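PDB 4B46: tubulin-like protein CetZ1 from Haloferax volcanii, which binds GTP as a tubulin-like cytoskeletal protein and controls cell shape, being essential for the rod-shaped cells that archaea of this species need for efficient swimming. Local coordinates for residues S212-S216 with G330-I334; L274-A279 with V340-I344. One frame throughout, in Å; residues are numbered along the deposited sequence.

Contact 1: S212-S216 with G330-I334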
ATOM      1  N   SER A 212      23.721  -0.489   9.003  1.00 48.03           N
ATOM      2  CA  SER A 212      23.529  -1.143   7.714  1.00 52.84           C
ATOM      3  C   SER A 212      22.217  -0.714   7.048  1.00 48.82           C
ATOM      4  O   SER A 212      21.195  -0.542   7.711  1.00 50.44           O
ATOM      5  CB  SER A 212      23.587  -2.664   7.868  1.00 59.13           C
ATOM      6  OG  SER A 212      23.663  -3.299   6.604  1.00 65.11           O
ATOM      7  N   VAL A 213      22.266  -0.552   5.730  1.00 44.76           N
ATOM      8  CA  VAL A 213      21.159  -0.008   4.957  1.00 44.21           C
ATOM      9  C   VAL A 213      20.160  -1.094   4.565  1.00 45.65           C
ATOM     10  O   VAL A 213      20.550  -2.202   4.204  1.00 50.61           O
ATOM     11  CB  VAL A 213      21.686   0.715   3.692  1.00 38.55           C
ATOM     12  CG1 VAL A 213      20.539   1.247   2.834  1.00 39.96           C
ATOM     13  CG2 VAL A 213      22.632   1.842   4.086  1.00 38.68           C
ATOM     14  N   VAL A 214      18.873  -0.776   4.661  1.00 33.76           N
ATOM     15  CA  VAL A 214      17.823  -1.703   4.270  1.00 33.25           C
ATOM     16  C   VAL A 214      17.824  -1.855   2.762  1.00 37.82           C
ATOM     17  O   VAL A 214      17.716  -0.867   2.037  1.00 39.20           O
ATOM     18  CB  VAL A 214      16.416  -1.192   4.681  1.00 29.59           C
ATOM     19  CG1 VAL A 214      15.321  -2.065   4.066  1.00 26.60           C
ATOM     20  CG2 VAL A 214      16.271  -1.145   6.185  1.00 23.31           C
ATOM     21  N   ASP A 215      17.929  -3.088   2.280  1.00 37.75           N
ATOM     22  CA  ASP A 215      17.823  -3.316   0.844  1.00 39.27           C
ATOM     23  C   ASP A 215      16.482  -3.955   0.488  1.00 32.90           C
ATOM     24  O   ASP A 215      15.731  -4.364   1.371  1.00 32.92           O
ATOM     25  CB  ASP A 215      19.011  -4.130   0.314  1.00 38.53           C
ATOM     26  CG  ASP A 215      19.205  -5.436   1.047  1.00 40.63           C
ATOM     27  OD1 ASP A 215      18.206  -6.105   1.377  1.00 44.95           O
ATOM     28  OD2 ASP A 215      20.369  -5.802   1.296  1.00 48.32           O
ATOM     29  N   SER A 216      16.188  -4.025  -0.805  1.00 26.86           N
ATOM     30  CA  SER A 216      14.935  -4.594  -1.293  1.00 36.19           C
ATOM     31  C   SER A 216      14.736  -6.042  -0.848  1.00 29.77           C
ATOM     32  O   SER A 216      13.607  -6.475  -0.588  1.00 25.28           O
ATOM     33  CB  SER A 216      14.886  -4.519  -2.823  1.00 44.86           C
ATOM     34  OG  SER A 216      15.269  -3.232  -3.267  1.00 56.44           O
ATOM     35  N   GLY A 330      17.001  -1.927   9.724  1.00 23.55           N
ATOM     36  CA  GLY A 330      18.076  -1.142   9.152  1.00 26.02           C
ATOM     37  C   GLY A 330      17.654   0.295   8.973  1.00 26.52           C
ATOM     38  O   GLY A 330      16.579   0.693   9.431  1.00 23.72           O
ATOM     39  N   ASP A 331      18.486   1.089   8.308  1.00 27.28           N
ATOM     40  CA  ASP A 331      18.097   2.470   8.050  1.00 34.35           C
ATOM     41  C   ASP A 331      18.205   2.935   6.604  1.00 32.58           C
ATOM     42  O   ASP A 331      18.812   2.274   5.760  1.00 31.45           O
ATOM     43  CB  ASP A 331      18.844   3.436   8.972  1.00 37.43           C
ATOM     44  CG  ASP A 331      20.336   3.282   8.889  1.00 39.07           C
ATOM     45  OD1 ASP A 331      20.856   3.025   7.780  1.00 35.22           O
ATOM     46  OD2 ASP A 331      20.983   3.421   9.944  1.00 41.81           O
ATOM     47  N   TYR A 332      17.586   4.082   6.339  1.00 33.88           N
ATOM     48  CA  TYR A 332      17.754   4.796   5.084  1.00 36.11           C
ATOM     49  C   TYR A 332      18.449   6.111   5.390  1.00 33.59           C
ATOM     50  O   TYR A 332      17.799   7.089   5.762  1.00 30.38           O
ATOM     51  CB  TYR A 332      16.401   5.086   4.429  1.00 37.42           C
ATOM     52  CG  TYR A 332      15.749   3.902   3.761  1.00 37.21           C
ATOM     53  CD1 TYR A 332      16.492   3.015   2.988  1.00 42.24           C
ATOM     54  CD2 TYR A 332      14.384   3.680   3.884  1.00 35.69           C
ATOM     55  CE1 TYR A 332      15.890   1.926   2.365  1.00 41.88           C
ATOM     56  CE2 TYR A 332      13.774   2.593   3.271  1.00 44.26           C
ATOM     57  CZ  TYR A 332      14.530   1.722   2.513  1.00 44.23           C
ATOM     58  OH  TYR A 332      13.920   0.654   1.897  1.00 41.90           O
ATOM     59  N   PRO A 333      19.778   6.136   5.259  1.00 33.07           N
ATOM     60  CA  PRO A 333      20.496   7.394   5.483  1.00 35.53           C
ATOM     61  C   PRO A 333      20.155   8.425   4.408  1.00 40.14           C
ATOM     62  O   PRO A 333      20.323   8.155   3.221  1.00 47.16           O
ATOM     63  CB  PRO A 333      21.974   6.979   5.416  1.00 34.69           C
ATOM     64  CG  PRO A 333      21.985   5.662   4.712  1.00 34.37           C
ATOM     65  CD  PRO A 333      20.684   4.998   5.031  1.00 31.35           C
ATOM     66  N   ILE A 334      19.665   9.587   4.831  1.00 39.65           N
ATOM     67  CA  ILE A 334      19.254  10.643   3.911  1.00 37.57           C
ATOM     68  C   ILE A 334      19.865  11.969   4.333  1.00 44.23           C
ATOM     69  O   ILE A 334      19.320  12.656   5.196  1.00 48.52           O
ATOM     70  CB  ILE A 334      17.721  10.808   3.889  1.00 38.41           C
ATOM     71  CG1 ILE A 334      17.039   9.495   3.506  1.00 35.16           C
ATOM     72  CG2 ILE A 334      17.308  11.918   2.925  1.00 43.82           C
ATOM     73  CD1 ILE A 334      15.520   9.568   3.542  1.00 36.49           C
TER
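Val214 and Tyr332 meet because of their first torsions: Val214 turns CG1 opposite its own backbone N (chi1 171°) and leaves CG2 beside that N, while Tyr332 swings its ring back beside its own N (chi1 -76°), which brings the ring against Val214. The two methyls of Val214 therefore have separate tasks. CG1 approaches the phenol end, 3.7 Å from Tyr332 OH, and CG2 presses on the backbone of Gly330, where its 3.5 Å distance to Gly330 CA is tighter than usual; the glycine, lacking a side chain, is what permits so close a fit. Val214 O lies obliquely to the ring, 3.4 Å from Tyr332 CE1. The hydroxyl itself is hydrogen-bonded to Leu197 O, which fixes the phenol at its far end.

The case illustrates how a sheet edge can be finished by a loop. In this tubulin/FtsZ fold, strand 326-333 is the outermost strand on its side of the mixed sheet; Gly330 and Tyr332 use their backbones to bond strand 294-301, whereas Asp331 turns its backbone polar groups to the loop. Asp331 N donates to Ser212 O at 3.2 Å (162° at the hydrogen), and Val214 N returns a bond to Asp331 O, also at 3.2 Å. The two bonds flank Val213, the pattern of a single parallel bridge, and Val213 CA adds a CA-H...O contact to Asp331 O. On the more exposed flank, Val213 CG2 rests 3.8 Å from Pro333 CD. One residue beyond Val214, Asp215 is the N-cap of helix 216-223, its OD1 accepting a bond from Glu218 N.

Contact 2: L274-A279 with V340-I344; sequences LVRKAA and VAGVI
Leu274 and Gly342 bring the two backbones nearest, their CA atoms 5.8 Å apart; the axes of helix segment 274-279 and strand segment 340-344 come within 7.6 Å of each other. Their N-to-C directions differ by 48°, so the helix runs diagonally over the strand. It is a worked example of helix-on-sheet packing in the C-terminal domain of the tubulin/FtsZ fold, in which helices 265-280 and 308-322 lie against the same face of the sheet. No hydrogen bond joins the segments; the strand spends its backbone on strands 228-237 and 294-301 beside it, and the helix on itself.

The strand presents Val340, Gly342 and Ile344 to the helix, while Ala341 and Val343 point to the other face, where Val343 meets helix 179-198. In the middle the contact is made by small residues: Ala278 CB lies 3.7 Å from Gly342 O. At one end the Leu274 side chain lies aslant to that of Val340, and its CD1 comes 3.5 Å from Val340 CG1. At the other end Ile344 is extended, with CD1 anti to CA (chi2 176°), which sends the terminal methyl into the helix surface: CD1 sits 3.6 Å from Ala279 CB and 3.5 Å from Val275 O, the carbonyl oxygen that also accepts the helical bond from Ala279 N.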
ATOM      1  N   LEU A 274      11.013   6.449  18.891  1.00 27.74           N
ATOM      2  CA  LEU A 274      10.271   6.412  17.634  1.00 22.38           C
ATOM      3  C   LEU A 274       9.750   5.008  17.339  1.00 23.65           C
ATOM      4  O   LEU A 274       8.633   4.844  16.847  1.00 23.38           O
ATOM      5  CB  LEU A 274      11.148   6.860  16.468  1.00 27.55           C
ATOM      6  CG  LEU A 274      11.319   8.343  16.161  1.00 31.45           C
ATOM      7  CD1 LEU A 274      12.116   8.464  14.876  1.00 36.84           C
ATOM      8  CD2 LEU A 274       9.970   9.060  16.037  1.00 27.06           C
ATOM      9  N   VAL A 275      10.576   4.007  17.631  1.00 21.63           N
ATOM     10  CA  VAL A 275      10.211   2.614  17.423  1.00 18.72           C
ATOM     11  C   VAL A 275       8.966   2.279  18.244  1.00 17.65           C
ATOM     12  O   VAL A 275       7.991   1.726  17.723  1.00 22.55           O
ATOM     13  CB  VAL A 275      11.384   1.658  17.782  1.00 24.19           C
ATOM     14  CG1 VAL A 275      10.931   0.215  17.779  1.00 16.18           C
ATOM     15  CG2 VAL A 275      12.541   1.837  16.806  1.00 20.68           C
ATOM     16  N   ARG A 276       8.992   2.633  19.524  1.00 17.36           N
ATOM     17  CA  ARG A 276       7.828   2.441  20.387  1.00 23.25           C
ATOM     18  C   ARG A 276       6.591   3.196  19.893  1.00 19.81           C
ATOM     19  O   ARG A 276       5.496   2.635  19.853  1.00 21.88           O
ATOM     20  CB  ARG A 276       8.147   2.808  21.840  1.00 25.17           C
ATOM     21  CG  ARG A 276       9.212   1.903  22.468  1.00 32.72           C
ATOM     22  CD  ARG A 276       9.238   2.005  24.002  1.00 36.16           C
ATOM     23  NE  ARG A 276       9.550   3.357  24.459  1.00 34.55           N
ATOM     24  CZ  ARG A 276      10.784   3.838  24.552  1.00 38.02           C
ATOM     25  NH1 ARG A 276      11.815   3.074  24.222  1.00 38.02           N
ATOM     26  NH2 ARG A 276      10.988   5.079  24.969  1.00 41.55           N
ATOM     27  N   LYS A 277       6.767   4.456  19.507  1.00 21.57           N
ATOM     28  CA  LYS A 277       5.645   5.275  19.042  1.00 25.66           C
ATOM     29  C   LYS A 277       5.018   4.697  17.786  1.00 22.25           C
ATOM     30  O   LYS A 277       3.791   4.720  17.622  1.00 19.47           O
ATOM     31  CB  LYS A 277       6.088   6.714  18.784  1.00 26.38           C
ATOM     32  CG  LYS A 277       6.329   7.512  20.044  1.00 34.58           C
ATOM     33  CD  LYS A 277       7.191   8.729  19.766  1.00 38.34           C
ATOM     34  CE  LYS A 277       7.638   9.399  21.054  1.00 47.35           C
ATOM     35  NZ  LYS A 277       8.594  10.500  20.769  1.00 54.98           N
ATOM     36  N   ALA A 278       5.862   4.171  16.899  1.00 19.95           N
ATOM     37  CA  ALA A 278       5.389   3.570  15.660  1.00 18.36           C
ATOM     38  C   ALA A 278       4.645   2.266  15.929  1.00 24.48           C
ATOM     39  O   ALA A 278       3.613   1.993  15.306  1.00 20.38           O
ATOM     40  CB  ALA A 278       6.553   3.333  14.694  1.00 22.41           C
ATOM     41  N   ALA A 279       5.157   1.463  16.860  1.00 18.30           N
ATOM     42  CA  ALA A 279       4.548   0.163  17.128  1.00 18.05           C
ATOM     43  C   ALA A 279       3.223   0.305  17.863  1.00 14.88           C
ATOM     44  O   ALA A 279       2.314  -0.498  17.665  1.00 19.08           O
ATOM     45  CB  ALA A 279       5.472  -0.718  17.918  1.00 15.95           C
ATOM     46  N   VAL A 340      13.418  12.611  11.324  1.00 40.04           N
ATOM     47  CA  VAL A 340      13.707  11.194  11.466  1.00 34.03           C
ATOM     48  C   VAL A 340      12.378  10.450  11.532  1.00 28.40           C
ATOM     49  O   VAL A 340      11.479  10.830  12.284  1.00 26.18           O
ATOM     50  CB  VAL A 340      14.559  10.885  12.712  1.00 33.70           C
ATOM     51  CG1 VAL A 340      14.836   9.389  12.802  1.00 32.11           C
ATOM     52  CG2 VAL A 340      15.871  11.656  12.669  1.00 32.92           C
ATOM     53  N   ALA A 341      12.240   9.408  10.724  1.00 24.48           N
ATOM     54  CA  ALA A 341      11.009   8.631  10.710  1.00 26.95           C
ATOM     55  C   ALA A 341      11.307   7.160  10.957  1.00 28.83           C
ATOM     56  O   ALA A 341      12.288   6.620  10.435  1.00 24.30           O
ATOM     57  CB  ALA A 341      10.288   8.811   9.385  1.00 22.24           C
ATOM     58  N   GLY A 342      10.467   6.522  11.765  1.00 25.99           N
ATOM     59  CA  GLY A 342      10.562   5.092  11.989  1.00 20.87           C
ATOM     60  C   GLY A 342       9.335   4.394  11.436  1.00 25.32           C
ATOM     61  O   GLY A 342       8.205   4.807  11.713  1.00 23.62           O
ATOM     62  N   VAL A 343       9.554   3.349  10.643  1.00 17.23           N
ATOM     63  CA  VAL A 343       8.456   2.569  10.096  1.00 16.39           C
ATOM     64  C   VAL A 343       8.606   1.126  10.525  1.00 13.07           C
ATOM     65  O   VAL A 343       9.697   0.570  10.498  1.00 15.84           O
ATOM     66  CB  VAL A 343       8.413   2.660   8.546  1.00 22.85           C
ATOM     67  CG1 VAL A 343       7.903   1.362   7.920  1.00 23.29           C
ATOM     68  CG2 VAL A 343       7.553   3.839   8.108  1.00 23.78           C
ATOM     69  N   ILE A 344       7.508   0.514  10.933  1.00 17.47           N
ATOM     70  CA  ILE A 344       7.519  -0.910  11.204  1.00 15.48           C
ATOM     71  C   ILE A 344       6.556  -1.591  10.249  1.00 16.24           C
ATOM     72  O   ILE A 344       5.380  -1.247  10.192  1.00 17.82           O
ATOM     73  CB  ILE A 344       7.116  -1.210  12.657  1.00 14.29           C
ATOM     74  CG1 ILE A 344       8.061  -0.469  13.626  1.00 21.29           C
ATOM     75  CG2 ILE A 344       7.154  -2.710  12.909  1.00 16.10           C
ATOM     76  CD1 ILE A 344       7.687  -0.612  15.090  1.00 20.20           C
TER

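Two ways of packing against one sheet are compared here. Contact 2 is wholly buried and works over the face of an inner strand, with aliphatic side chains meeting one another and backbone carbonyls, and no hydrogen bond between the segments; contact 1 is only partly buried and works at the rim, where an edge strand still has peptide groups to share, and so it combines backbone hydrogen bonds with apolar cover. Strands 326-333 and 339-347 follow each other in the chain, yet strand 294-301 lies between them in the sheet and bonds to both. The centres of the two contacts are about 15 Å apart. Helix 179-198 is a common neighbour, touched by Tyr332 and by Val343.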